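Local coordinates for ethanolamine utilization protein EutJ (Carboxydothermus hydrogenoformans Z-2901, PDB 3H1Q), which binds ATP in the cleft of an actin-like fold and probably takes part in ethanolamine utilization, its exact role being undefined, at residues Leu25-Val31 and Val43-Gln47; Lys30-Asp34 and Ile268-Gly272; Asp140-Ile146 and Leu228-Gly234; Met213-Lys218 and Phe246-Leu250. All blocks are in the same frame, centred on the assembly; numbering follows the deposited sequence.

Contact 1. Residues Leu25-Val31 and Val43-Gln47; sequences LPPPYKV and VVTDQ
Gln-47 folds its amide across two partners on the facing segment, Pro-28 and Lys-30, meeting each side chain at about a right angle. The chain bends about CB-CG (chi2 -59°), which brings the amide to Pro-28 and Lys-30. OE1 then rests 3.4 Å from CG of the Pro-28 ring, while NE2 lies 3.4 Å from Lys-30 CE. These are contacts with aliphatic carbon; the ammonium of Lys-30 goes on to Leu-270 O. Lys-30 holds CG anti to its carbonyl carbon (chi1 -68°), which sends the chain across the Gln-47 amide, and its CB sits 3.6 Å from Thr-45 OG1. The hydroxyl of Thr-45 is given to Asp-46 O. Beneath these groups Lys-30 and Thr-45 form an antiparallel hydrogen-bonded pair, with Lys-30 N to Thr-45 O at 2.7 Å and Thr-45 N to Lys-30 O at 2.8 Å.

On the face of Val-31 and Val-44 the contacts between the segments are apolar. Val-44 CG1 approaches Tyr-29 CB obliquely at 3.6 Å, and Val-31 and Val-44, a non-hydrogen-bonded pair, lie side by side with their CG2 methyls 4.2 Å apart. Strand 51-58 continues the packing through Val-52, which touches both Tyr-29 and Val-44. This is the open end of the beta hairpin of strands 30-34 and 39-45, the first hairpin of an actin-like domain, whose turn carries the ATP-binding residues Thr-37 and Ala-38.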
loop_
_atom_site.group_PDB
_atom_site.type_symbol
_atom_site.label_atom_id
_atom_site.label_comp_id
_atom_site.label_asym_id
_atom_site.label_seq_id
_atom_site.Cartn_x
_atom_site.Cartn_y
_atom_site.Cartn_z
ATOM N N LEU A 25 19.025 11.820 -8.472
ATOM C CA LEU A 25 18.902 13.102 -7.784
ATOM C C LEU A 25 19.933 13.223 -6.638
ATOM O O LEU A 25 20.289 12.227 -5.986
ATOM C CB LEU A 25 17.463 13.320 -7.308
ATOM C CG LEU A 25 16.503 13.285 -8.504
ATOM C CD1 LEU A 25 15.037 13.041 -8.153
ATOM C CD2 LEU A 25 16.646 14.572 -9.255
ATOM N N PRO A 26 20.450 14.453 -6.419
ATOM C CA PRO A 26 21.458 14.641 -5.374
ATOM C C PRO A 26 20.795 14.438 -4.030
ATOM O O PRO A 26 19.612 14.795 -3.891
ATOM C CB PRO A 26 21.848 16.108 -5.535
ATOM C CG PRO A 26 20.647 16.770 -6.258
ATOM C CD PRO A 26 20.147 15.707 -7.157
ATOM N N PRO A 27 21.526 13.875 -3.045
ATOM C CA PRO A 27 21.087 13.728 -1.640
ATOM C C PRO A 27 20.776 15.099 -1.005
ATOM O O PRO A 27 21.028 16.124 -1.648
ATOM C CB PRO A 27 22.301 13.097 -0.954
ATOM C CG PRO A 27 23.083 12.458 -2.056
ATOM C CD PRO A 27 22.870 13.326 -3.268
ATOM N N PRO A 28 20.224 15.142 0.237
ATOM C CA PRO A 28 19.828 14.067 1.153
ATOM C C PRO A 28 18.534 13.390 0.724
ATOM O O PRO A 28 17.699 13.976 0.030
ATOM C CB PRO A 28 19.605 14.799 2.457
ATOM C CG PRO A 28 19.086 16.098 2.017
ATOM C CD PRO A 28 19.846 16.458 0.781
ATOM N N TYR A 29 18.394 12.148 1.142
ATOM C CA TYR A 29 17.334 11.308 0.695
ATOM C C TYR A 29 16.435 11.010 1.850
ATOM O O TYR A 29 16.847 11.078 3.009
ATOM C CB TYR A 29 17.930 10.010 0.223
ATOM C CG TYR A 29 18.729 10.136 -1.035
ATOM C CD1 TYR A 29 18.338 11.018 -2.027
ATOM C CD2 TYR A 29 19.853 9.336 -1.260
ATOM C CE1 TYR A 29 19.046 11.120 -3.192
ATOM C CE2 TYR A 29 20.578 9.436 -2.437
ATOM C CZ TYR A 29 20.160 10.339 -3.392
ATOM O OH TYR A 29 20.834 10.487 -4.566
ATOM N N LYS A 30 15.204 10.664 1.529
ATOM C CA LYS A 30 14.263 10.243 2.517
ATOM C C LYS A 30 13.912 8.780 2.236
ATOM O O LYS A 30 13.681 8.388 1.087
ATOM C CB LYS A 30 13.026 11.113 2.441
ATOM C CG LYS A 30 13.187 12.563 2.850
ATOM C CD LYS A 30 11.832 13.012 3.378
ATOM C CE LYS A 30 11.427 14.361 2.877
ATOM N NZ LYS A 30 9.926 14.495 2.776
ATOM N N VAL A 31 13.882 7.970 3.290
ATOM C CA VAL A 31 13.623 6.553 3.149
ATOM C C VAL A 31 12.384 6.163 3.948
ATOM O O VAL A 31 12.102 6.723 5.017
ATOM C CB VAL A 31 14.820 5.710 3.598
ATOM C CG1 VAL A 31 14.627 4.263 3.199
ATOM C CG2 VAL A 31 16.102 6.232 2.980
ATOM N N VAL A 43 11.360 2.506 -0.105
ATOM C CA VAL A 43 11.252 3.625 -1.021
ATOM C C VAL A 43 12.194 4.781 -0.617
ATOM O O VAL A 43 12.277 5.134 0.565
ATOM C CB VAL A 43 9.775 4.097 -1.080
ATOM C CG1 VAL A 43 9.597 5.426 -1.814
ATOM C CG2 VAL A 43 8.885 3.012 -1.733
ATOM N N VAL A 44 12.907 5.351 -1.599
ATOM C CA VAL A 44 13.772 6.498 -1.381
ATOM C C VAL A 44 13.306 7.669 -2.242
ATOM O O VAL A 44 12.935 7.488 -3.392
ATOM C CB VAL A 44 15.271 6.196 -1.747
ATOM C CG1 VAL A 44 16.154 7.413 -1.452
ATOM C CG2 VAL A 44 15.807 4.997 -1.012
ATOM N N THR A 45 13.362 8.879 -1.697
ATOM C CA THR A 45 13.018 10.072 -2.465
ATOM C C THR A 45 13.977 11.197 -2.128
ATOM O O THR A 45 14.590 11.181 -1.072
ATOM C CB THR A 45 11.609 10.615 -2.101
ATOM O OG1 THR A 45 11.700 11.346 -0.869
ATOM C CG2 THR A 45 10.562 9.523 -1.969
ATOM N N ASP A 46 14.064 12.199 -2.998
ATOM C CA ASP A 46 14.690 13.471 -2.633
ATOM C C ASP A 46 13.838 14.242 -1.608
ATOM O O ASP A 46 12.769 13.751 -1.183
ATOM C CB ASP A 46 14.875 14.323 -3.861
ATOM C CG ASP A 46 13.562 14.799 -4.445
ATOM O OD1 ASP A 46 12.477 14.306 -4.036
ATOM O OD2 ASP A 46 13.615 15.679 -5.343
ATOM N N GLN A 47 14.279 15.442 -1.213
ATOM C CA GLN A 47 13.585 16.177 -0.130
ATOM C C GLN A 47 12.210 16.682 -0.539
ATOM O O GLN A 47 11.411 17.027 0.314
ATOM C CB GLN A 47 14.413 17.342 0.440
ATOM C CG GLN A 47 15.591 16.951 1.362
ATOM C CD GLN A 47 15.213 16.131 2.641
ATOM O OE1 GLN A 47 15.986 15.274 3.067
ATOM N NE2 GLN A 47 14.053 16.417 3.251
#

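Contact 2. Residues Lys30-Asp34 and Ile268-Gly272; sequences KVGVD and IALFG
Ile-268 packs over the backbone of strand 30-34, on the face of the sheet, with CG2 over Gly-32 at 3.9 Å from CA. Its other branch, CG1 set anti to the carbonyl carbon (chi1 -64°), carries CD1 toward the end of the strand, where it lies against Asp-34, near both CB and OD1. The two side chains cross at about a right angle, and Asp-34 also touches the bound ATP. Ile-268 is thus a second-shell neighbour that borders the carboxylate.

Gly-32 makes the close approach possible: its CA comes within 3.7 Å of Ala-269 CA, and any CB here would run into the backbone of Ile-268 and Ala-269. The Ala-269 methyl lies 3.9 Å from Gly-32 N and also packs on Val-43 of strand 39-45.

At the other end Lys-30 passes Ala-269 O with its CB and Gly-272 C with its CD, then gives NZ to Leu-270 O at 2.7 Å. The ammonium stands above the carbonyl plane, beside the chain that leaves helix 263-269, where a positive charge would probably be favoured. With a leucine in place of Lys-30, the Leu-270 carbonyl would probably lose its charged mate and the C-terminal turn be freer to move. The C-terminal helix thus packs back on the sheet of the first domain, as in the actin-like fold, next to the aspartate at the ATP cleft.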
loop_
_atom_site.group_PDB
_atom_site.type_symbol
_atom_site.label_atom_id
_atom_site.label_comp_id
_atom_site.label_asym_id
_atom_site.label_seq_id
_atom_site.Cartn_x
_atom_site.Cartn_y
_atom_site.Cartn_z
ATOM N N LYS A 30 15.204 10.664 1.529
ATOM C CA LYS A 30 14.263 10.243 2.517
ATOM C C LYS A 30 13.912 8.780 2.236
ATOM O O LYS A 30 13.681 8.388 1.087
ATOM C CB LYS A 30 13.026 11.113 2.441
ATOM C CG LYS A 30 13.187 12.563 2.850
ATOM C CD LYS A 30 11.832 13.012 3.378
ATOM C CE LYS A 30 11.427 14.361 2.877
ATOM N NZ LYS A 30 9.926 14.495 2.776
ATOM N N VAL A 31 13.882 7.970 3.290
ATOM C CA VAL A 31 13.623 6.553 3.149
ATOM C C VAL A 31 12.384 6.163 3.948
ATOM O O VAL A 31 12.102 6.723 5.017
ATOM C CB VAL A 31 14.820 5.710 3.598
ATOM C CG1 VAL A 31 14.627 4.263 3.199
ATOM C CG2 VAL A 31 16.102 6.232 2.980
ATOM N N GLY A 32 11.631 5.215 3.404
ATOM C CA GLY A 32 10.426 4.783 4.035
ATOM C C GLY A 32 10.330 3.304 3.846
ATOM O O GLY A 32 10.617 2.778 2.767
ATOM N N VAL A 33 9.968 2.616 4.916
ATOM C CA VAL A 33 9.691 1.218 4.792
ATOM C C VAL A 33 8.216 1.010 5.097
ATOM O O VAL A 33 7.682 1.594 6.054
ATOM C CB VAL A 33 10.581 0.401 5.713
ATOM C CG1 VAL A 33 10.269 -1.115 5.581
ATOM C CG2 VAL A 33 12.041 0.684 5.393
ATOM N N ASP A 34 7.564 0.224 4.240
ATOM C CA ASP A 34 6.179 -0.142 4.415
ATOM C C ASP A 34 6.089 -1.611 4.732
ATOM O O ASP A 34 6.358 -2.474 3.870
ATOM C CB ASP A 34 5.384 0.157 3.152
ATOM C CG ASP A 34 3.879 -0.134 3.315
ATOM O OD1 ASP A 34 3.143 0.831 3.655
ATOM O OD2 ASP A 34 3.424 -1.313 3.118
ATOM N N ILE A 268 4.890 7.089 3.231
ATOM C CA ILE A 268 5.791 6.881 4.348
ATOM C C ILE A 268 7.130 7.556 4.069
ATOM O O ILE A 268 7.584 8.421 4.845
ATOM C CB ILE A 268 6.003 5.399 4.626
ATOM C CG1 ILE A 268 4.697 4.751 5.064
ATOM C CG2 ILE A 268 6.965 5.230 5.751
ATOM C CD1 ILE A 268 4.699 3.272 4.939
ATOM N N ALA A 269 7.749 7.195 2.946
ATOM C CA ALA A 269 9.011 7.825 2.564
ATOM C C ALA A 269 8.949 9.346 2.715
ATOM O O ALA A 269 9.960 9.982 2.970
ATOM C CB ALA A 269 9.405 7.433 1.161
ATOM N N LEU A 270 7.767 9.934 2.604
ATOM C CA LEU A 270 7.679 11.378 2.713
ATOM C C LEU A 270 7.987 11.893 4.107
ATOM O O LEU A 270 8.221 13.104 4.308
ATOM C CB LEU A 270 6.327 11.877 2.237
ATOM C CG LEU A 270 6.196 11.865 0.718
ATOM C CD1 LEU A 270 5.088 12.815 0.320
ATOM C CD2 LEU A 270 7.533 12.264 0.047
ATOM N N PHE A 271 8.013 10.969 5.067
ATOM C CA PHE A 271 8.250 11.341 6.459
ATOM C C PHE A 271 9.721 11.336 6.831
ATOM O O PHE A 271 10.206 12.318 7.417
ATOM C CB PHE A 271 7.425 10.481 7.416
ATOM C CG PHE A 271 5.961 10.801 7.383
ATOM C CD1 PHE A 271 5.530 12.121 7.203
ATOM C CD2 PHE A 271 5.008 9.795 7.535
ATOM C CE1 PHE A 271 4.172 12.431 7.161
ATOM C CE2 PHE A 271 3.647 10.099 7.502
ATOM C CZ PHE A 271 3.233 11.419 7.316
ATOM N N GLY A 272 10.417 10.247 6.493
ATOM C CA GLY A 272 11.870 10.170 6.646
ATOM C C GLY A 272 12.600 11.381 6.095
ATOM O O GLY A 272 13.507 11.928 6.722
#

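Contact 3. Residues Asp140-Ile146 and Leu228-Gly234; sequences DGIVVDI and LPVYVVG. With ATP (adenosine-5'-triphosphate), chain C.
Asp-145 reaches from its strand past Val-233 toward the triphosphate. CB lies 4.2 Å from Val-233 CG2, and CG, anti to the backbone N (chi1 -163°), passes the same methyl obliquely. At the tip the two oxygens part company: OD1 comes 3.2 Å from O2G of ATP, a close approach and not a hydrogen bond, and 3.7 Å from Gly-234 CA, whereas OD2 is hydrogen-bonded to Thr-264 OG1, a second-shell hydroxyl that fixes the turn of the carboxylate. With a leucine here instead, Thr-264 would probably be left without its partner and the gamma-phosphate would face a hydrocarbon branch.

Gly-234 has a positive phi (103°), and a CB on it would collide with Ile-146 O and Asp-145 OD1, so both the backbone angles and the neighbouring atoms call for glycine here. Gly-234 CA itself lies 3.5 Å from ATP O2A. Both strand ends thus supply the pocket: Asp-145 opens the DIGGG sequence of the phosphate-2 motif, and Gly-234 precedes Gly-235, whose N is bonded to ATP.

Behind the site the strands run parallel, and five backbone hydrogen bonds link them, from Ile-142 N to Pro-229 O through to Ile-146 N to Val-233 O. At the far end Ile-142 crosses Leu-228 at about a right angle, Ile-142 CD1 lying 3.8 Å from Leu-228 CD1. The Tyr-231 ring turns its edge to Ile-142 O. Helix 128-136 covers the face of Val-143, Tyr-231 and Val-233, helix 242-250 meets Ile-146 and Val-232 on the other face, and strand 151-157 flanks strand 141-146.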
loop_
_atom_site.group_PDB
_atom_site.type_symbol
_atom_site.label_atom_id
_atom_site.label_comp_id
_atom_site.label_asym_id
_atom_site.label_seq_id
_atom_site.Cartn_x
_atom_site.Cartn_y
_atom_site.Cartn_z
ATOM N N ASP A 140 -9.037 16.819 2.823
ATOM C CA ASP A 140 -10.358 16.355 3.238
ATOM C C ASP A 140 -10.824 15.262 2.288
ATOM O O ASP A 140 -10.859 15.468 1.074
ATOM C CB ASP A 140 -11.365 17.512 3.286
ATOM C CG ASP A 140 -10.750 18.818 3.804
ATOM O OD1 ASP A 140 -11.190 19.300 4.871
ATOM O OD2 ASP A 140 -9.830 19.366 3.145
ATOM N N GLY A 141 -11.148 14.095 2.831
ATOM C CA GLY A 141 -11.605 12.988 2.008
ATOM C C GLY A 141 -11.658 11.681 2.760
ATOM O O GLY A 141 -11.447 11.627 3.963
ATOM N N ILE A 142 -11.937 10.613 2.051
ATOM C CA ILE A 142 -11.947 9.333 2.683
ATOM C C ILE A 142 -10.940 8.462 1.984
ATOM O O ILE A 142 -10.871 8.473 0.744
ATOM C CB ILE A 142 -13.314 8.734 2.595
ATOM C CG1 ILE A 142 -14.212 9.482 3.585
ATOM C CG2 ILE A 142 -13.265 7.219 2.854
ATOM C CD1 ILE A 142 -15.660 9.049 3.598
ATOM N N VAL A 143 -10.142 7.733 2.770
ATOM C CA VAL A 143 -9.122 6.868 2.207
ATOM C C VAL A 143 -9.421 5.422 2.522
ATOM O O VAL A 143 -9.715 5.062 3.636
ATOM C CB VAL A 143 -7.695 7.240 2.683
ATOM C CG1 VAL A 143 -6.657 6.359 1.973
ATOM C CG2 VAL A 143 -7.397 8.725 2.449
ATOM N N VAL A 144 -9.333 4.587 1.518
ATOM C CA VAL A 144 -9.703 3.218 1.678
ATOM C C VAL A 144 -8.501 2.407 1.197
ATOM O O VAL A 144 -8.398 2.013 0.028
ATOM C CB VAL A 144 -11.002 2.916 0.878
ATOM C CG1 VAL A 144 -11.392 1.455 0.994
ATOM C CG2 VAL A 144 -12.134 3.815 1.349
ATOM N N ASP A 145 -7.559 2.195 2.101
ATOM C CA ASP A 145 -6.390 1.405 1.791
ATOM C C ASP A 145 -6.858 -0.030 1.736
ATOM O O ASP A 145 -7.200 -0.603 2.749
ATOM C CB ASP A 145 -5.344 1.596 2.888
ATOM C CG ASP A 145 -3.938 1.142 2.470
ATOM O OD1 ASP A 145 -3.807 0.267 1.571
ATOM O OD2 ASP A 145 -2.952 1.664 3.062
ATOM N N ILE A 146 -6.926 -0.618 0.561
ATOM C CA ILE A 146 -7.362 -1.997 0.510
ATOM C C ILE A 146 -6.121 -2.837 0.339
ATOM O O ILE A 146 -5.744 -3.131 -0.795
ATOM C CB ILE A 146 -8.388 -2.264 -0.640
ATOM C CG1 ILE A 146 -9.600 -1.317 -0.526
ATOM C CG2 ILE A 146 -8.801 -3.743 -0.674
ATOM C CD1 ILE A 146 -10.781 -1.696 -1.360
ATOM N N LEU A 228 -17.471 14.347 1.260
ATOM C CA LEU A 228 -16.146 13.728 1.239
ATOM C C LEU A 228 -15.834 12.905 -0.011
ATOM O O LEU A 228 -16.542 11.915 -0.306
ATOM C CB LEU A 228 -15.928 12.859 2.483
ATOM C CG LEU A 228 -15.732 13.575 3.821
ATOM C CD1 LEU A 228 -15.994 12.611 4.975
ATOM C CD2 LEU A 228 -14.334 14.210 3.910
ATOM N N PRO A 229 -14.776 13.325 -0.752
ATOM C CA PRO A 229 -14.217 12.547 -1.851
ATOM C C PRO A 229 -13.666 11.247 -1.317
ATOM O O PRO A 229 -13.399 11.130 -0.128
ATOM C CB PRO A 229 -13.094 13.439 -2.374
ATOM C CG PRO A 229 -13.539 14.815 -2.022
ATOM C CD PRO A 229 -14.141 14.654 -0.665
ATOM N N VAL A 230 -13.508 10.276 -2.199
ATOM C CA VAL A 230 -13.239 8.913 -1.793
ATOM C C VAL A 230 -12.140 8.309 -2.655
ATOM O O VAL A 230 -12.236 8.266 -3.888
ATOM C CB VAL A 230 -14.514 8.081 -1.859
ATOM C CG1 VAL A 230 -14.223 6.611 -1.660
ATOM C CG2 VAL A 230 -15.476 8.586 -0.826
ATOM N N TYR A 231 -11.095 7.836 -1.989
ATOM C CA TYR A 231 -9.887 7.454 -2.664
ATOM C C TYR A 231 -9.608 6.034 -2.335
ATOM O O TYR A 231 -9.468 5.686 -1.188
ATOM C CB TYR A 231 -8.771 8.332 -2.168
ATOM C CG TYR A 231 -8.981 9.785 -2.498
ATOM C CD1 TYR A 231 -8.419 10.345 -3.643
ATOM C CD2 TYR A 231 -9.732 10.613 -1.666
ATOM C CE1 TYR A 231 -8.585 11.695 -3.956
ATOM C CE2 TYR A 231 -9.906 11.982 -1.976
ATOM C CZ TYR A 231 -9.324 12.506 -3.126
ATOM O OH TYR A 231 -9.489 13.836 -3.451
ATOM N N VAL A 232 -9.556 5.192 -3.334
ATOM C CA VAL A 232 -9.299 3.816 -3.066
ATOM C C VAL A 232 -7.883 3.504 -3.505
ATOM O O VAL A 232 -7.583 3.527 -4.689
ATOM C CB VAL A 232 -10.307 2.938 -3.772
ATOM C CG1 VAL A 232 -9.906 1.487 -3.678
ATOM C CG2 VAL A 232 -11.683 3.157 -3.164
ATOM N N VAL A 233 -7.005 3.233 -2.545
ATOM C CA VAL A 233 -5.616 2.922 -2.837
ATOM C C VAL A 233 -5.329 1.512 -2.359
ATOM O O VAL A 233 -6.220 0.884 -1.803
ATOM C CB VAL A 233 -4.668 3.905 -2.153
ATOM C CG1 VAL A 233 -5.004 5.323 -2.558
ATOM C CG2 VAL A 233 -4.739 3.751 -0.663
ATOM N N GLY A 234 -4.100 1.023 -2.571
ATOM C CA GLY A 234 -3.680 -0.310 -2.124
ATOM C C GLY A 234 -3.663 -1.276 -3.276
ATOM O O GLY A 234 -4.448 -1.146 -4.201
HETATM P PG ATP C . -0.467 -2.452 2.766
HETATM O O1G ATP C . 0.594 -2.224 1.700
HETATM O O2G ATP C . -1.864 -2.130 2.313
HETATM O O3G ATP C . -0.175 -1.734 4.078
HETATM P PB ATP C . -0.007 -5.071 1.904
HETATM O O1B ATP C . -0.250 -6.500 2.251
HETATM O O2B ATP C . 1.399 -4.725 1.495
HETATM O O3B ATP C . -0.539 -4.047 3.020
HETATM P PA ATP C . -0.859 -4.021 -0.727
HETATM O O1A ATP C . 0.589 -3.964 -1.118
HETATM O O2A ATP C . -1.623 -2.727 -0.618
HETATM O O3A ATP C . -1.054 -4.735 0.716
HETATM O "O5'" ATP C . -1.624 -5.081 -1.656
HETATM C "C5'" ATP C . -1.286 -6.451 -1.786
HETATM C "C4'" ATP C . -2.436 -7.032 -2.581
HETATM O "O4'" ATP C . -2.534 -6.344 -3.832
HETATM C "C3'" ATP C . -2.200 -8.484 -2.920
HETATM O "O3'" ATP C . -3.374 -9.264 -2.667
HETATM C "C2'" ATP C . -1.982 -8.507 -4.409
HETATM O "O2'" ATP C . -2.503 -9.695 -4.993
HETATM C "C1'" ATP C . -2.698 -7.264 -4.908
HETATM N N9 ATP C . -2.097 -6.983 -6.256
HETATM C C8 ATP C . -0.822 -6.645 -6.553
HETATM N N7 ATP C . -0.621 -6.559 -7.897
HETATM C C5 ATP C . -1.781 -6.860 -8.506
HETATM C C6 ATP C . -2.287 -6.955 -9.903
HETATM N N6 ATP C . -1.492 -6.699 -10.968
HETATM N N1 ATP C . -3.587 -7.304 -10.090
HETATM C C2 ATP C . -4.427 -7.567 -9.073
HETATM N N3 ATP C . -4.042 -7.489 -7.781
HETATM C C4 ATP C . -2.753 -7.150 -7.427
#

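Contact 4. Residues Met213-Lys218 and Phe246-Leu250; sequences MALIVK and FSRFL
Segments 213-218 and 246-250, of helices 199-220 and 242-250, cross at -46° with their axes 8.3 Å apart, and the backbones come nearest where Ala-214 CA and Leu-250 CA are 4.8 Å apart. Both belong to the helical layer that backs the second sheet of the actin-like fold, and the small Ala-214 allows the close crossing.

Phe-246 packs beside it. Its CG is anti to the backbone N (chi1 -164°), which swings the ring across to the other helix, so that Ala-214 CB lies over one face, 4.0 Å from the centroid, in a CH-pi contact. Around the edge of the ring stand CB of the selenomethionine Met-213 and CG2 of Val-217, the latter 3.9 Å from Phe-246 CZ. The ring also meets Phe-242 one turn back, their planes at about 15°, and touches Ile-146 of the sheet.

Leu-250, likewise with CG anti to its N, sends CD1 into the groove between Ala-214 and Lys-218; it lies 3.5 Å from Ala-214 O and also meets Val-217 CB. Of its side chain, Phe-249 brings CB to the crossing, 3.7 Å from Ala-214 CB, while its ring leads off along helix 199-220 to Arg-207 and Glu-211. The aliphatic part of Lys-218 runs past Leu-250 O with CD. Leu-215 reaches over with a single methyl, CD2, set 3.3 Å from Phe-249 O.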
loop_
_atom_site.group_PDB
_atom_site.type_symbol
_atom_site.label_atom_id
_atom_site.label_comp_id
_atom_site.label_asym_id
_atom_site.label_seq_id
_atom_site.Cartn_x
_atom_site.Cartn_y
_atom_site.Cartn_z
HETATM N N MSE A 213 -16.975 -5.726 0.176
HETATM C CA MSE A 213 -16.024 -4.683 0.507
HETATM C C MSE A 213 -16.682 -3.307 0.550
HETATM O O MSE A 213 -16.694 -2.641 1.601
HETATM C CB MSE A 213 -14.875 -4.713 -0.490
HETATM C CG MSE A 213 -14.012 -5.958 -0.324
HETATM SE SE MSE A 213 -12.325 -5.943 -1.333
HETATM C CE MSE A 213 -11.647 -7.688 -0.807
ATOM N N ALA A 214 -17.259 -2.926 -0.598
ATOM C CA ALA A 214 -17.931 -1.627 -0.816
ATOM C C ALA A 214 -19.031 -1.295 0.198
ATOM O O ALA A 214 -19.089 -0.182 0.734
ATOM C CB ALA A 214 -18.477 -1.559 -2.238
ATOM N N LEU A 215 -19.884 -2.280 0.458
ATOM C CA LEU A 215 -20.972 -2.130 1.422
ATOM C C LEU A 215 -20.469 -1.950 2.859
ATOM O O LEU A 215 -21.095 -1.244 3.666
ATOM C CB LEU A 215 -21.964 -3.292 1.289
ATOM C CG LEU A 215 -22.514 -3.342 -0.152
ATOM C CD1 LEU A 215 -23.159 -4.690 -0.547
ATOM C CD2 LEU A 215 -23.437 -2.152 -0.436
ATOM N N ILE A 216 -19.326 -2.565 3.164
ATOM C CA ILE A 216 -18.695 -2.383 4.458
ATOM C C ILE A 216 -18.258 -0.923 4.624
ATOM O O ILE A 216 -18.392 -0.344 5.705
ATOM C CB ILE A 216 -17.528 -3.372 4.646
ATOM C CG1 ILE A 216 -18.065 -4.807 4.676
ATOM C CG2 ILE A 216 -16.715 -3.051 5.909
ATOM C CD1 ILE A 216 -16.997 -5.877 4.595
ATOM N N VAL A 217 -17.768 -0.328 3.542
ATOM C CA VAL A 217 -17.300 1.048 3.581
ATOM C C VAL A 217 -18.506 1.946 3.640
ATOM O O VAL A 217 -18.574 2.839 4.481
ATOM C CB VAL A 217 -16.467 1.406 2.339
ATOM C CG1 VAL A 217 -15.835 2.787 2.495
ATOM C CG2 VAL A 217 -15.408 0.329 2.072
ATOM N N LYS A 218 -19.457 1.677 2.743
ATOM C CA LYS A 218 -20.755 2.369 2.689
ATOM C C LYS A 218 -21.248 2.616 4.092
ATOM O O LYS A 218 -21.586 3.748 4.450
ATOM C CB LYS A 218 -21.792 1.521 1.936
ATOM C CG LYS A 218 -23.053 2.278 1.493
ATOM C CD LYS A 218 -24.011 1.429 0.614
ATOM C CE LYS A 218 -25.338 1.097 1.332
ATOM N NZ LYS A 218 -26.276 0.203 0.563
ATOM N N PHE A 246 -16.416 -1.337 -7.944
ATOM C CA PHE A 246 -16.514 -0.725 -6.625
ATOM C C PHE A 246 -17.303 0.596 -6.660
ATOM O O PHE A 246 -18.179 0.816 -5.826
ATOM C CB PHE A 246 -15.110 -0.515 -6.060
ATOM C CG PHE A 246 -15.061 -0.253 -4.586
ATOM C CD1 PHE A 246 -14.761 -1.278 -3.697
ATOM C CD2 PHE A 246 -15.257 1.025 -4.082
ATOM C CE1 PHE A 246 -14.672 -1.035 -2.302
ATOM C CE2 PHE A 246 -15.170 1.278 -2.702
ATOM C CZ PHE A 246 -14.877 0.246 -1.810
ATOM N N SER A 247 -17.016 1.474 -7.616
ATOM C CA SER A 247 -17.707 2.760 -7.635
ATOM C C SER A 247 -19.236 2.561 -7.622
ATOM O O SER A 247 -19.956 3.398 -7.070
ATOM C CB SER A 247 -17.262 3.604 -8.798
ATOM N N ARG A 248 -19.718 1.442 -8.183
ATOM C CA ARG A 248 -21.154 1.109 -8.154
ATOM C C ARG A 248 -21.614 0.748 -6.749
ATOM O O ARG A 248 -22.273 1.564 -6.092
ATOM C CB ARG A 248 -21.508 -0.016 -9.139
ATOM N N PHE A 249 -21.236 -0.449 -6.283
ATOM C CA PHE A 249 -21.777 -1.021 -5.043
ATOM C C PHE A 249 -21.716 -0.085 -3.864
ATOM O O PHE A 249 -22.527 -0.181 -2.951
ATOM C CB PHE A 249 -21.083 -2.320 -4.679
ATOM C CG PHE A 249 -21.172 -3.353 -5.739
ATOM C CD1 PHE A 249 -22.354 -4.042 -5.959
ATOM C CD2 PHE A 249 -20.068 -3.647 -6.526
ATOM C CE1 PHE A 249 -22.444 -5.022 -6.964
ATOM C CE2 PHE A 249 -20.136 -4.627 -7.538
ATOM C CZ PHE A 249 -21.329 -5.314 -7.757
ATOM N N LEU A 250 -20.748 0.821 -3.883
ATOM C CA LEU A 250 -20.619 1.797 -2.809
ATOM C C LEU A 250 -21.720 2.860 -2.902
ATOM O O LEU A 250 -22.322 3.242 -1.889
ATOM C CB LEU A 250 -19.231 2.440 -2.819
ATOM C CG LEU A 250 -19.074 3.601 -1.835
ATOM C CD1 LEU A 250 -18.841 3.104 -0.422
ATOM C CD2 LEU A 250 -17.948 4.506 -2.276
#

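Overall arrangement
From the N terminus, contact 1 comes first and closes a short loop, the hairpin of strands 30-34 and 39-45. Contact 2 starts from the same strand but closes only at the last residues, so the loop it makes spans nearly the whole chain and encloses contacts 3 and 4. Those two cross: their segments alternate along the chain, 140-146, 213-218, 228-234, 246-250, and they touch where Phe-246 and Val-217 pack on Val-232, Ile-146 and Val-144. Contact 1 pairs two strands of the first sheet and contact 2 holds the C-terminal helix to it; contact 3 pairs two strands of the second sheet and contact 4 joins two helices packed on it. ATP lies between Asp-34 and Asp-145.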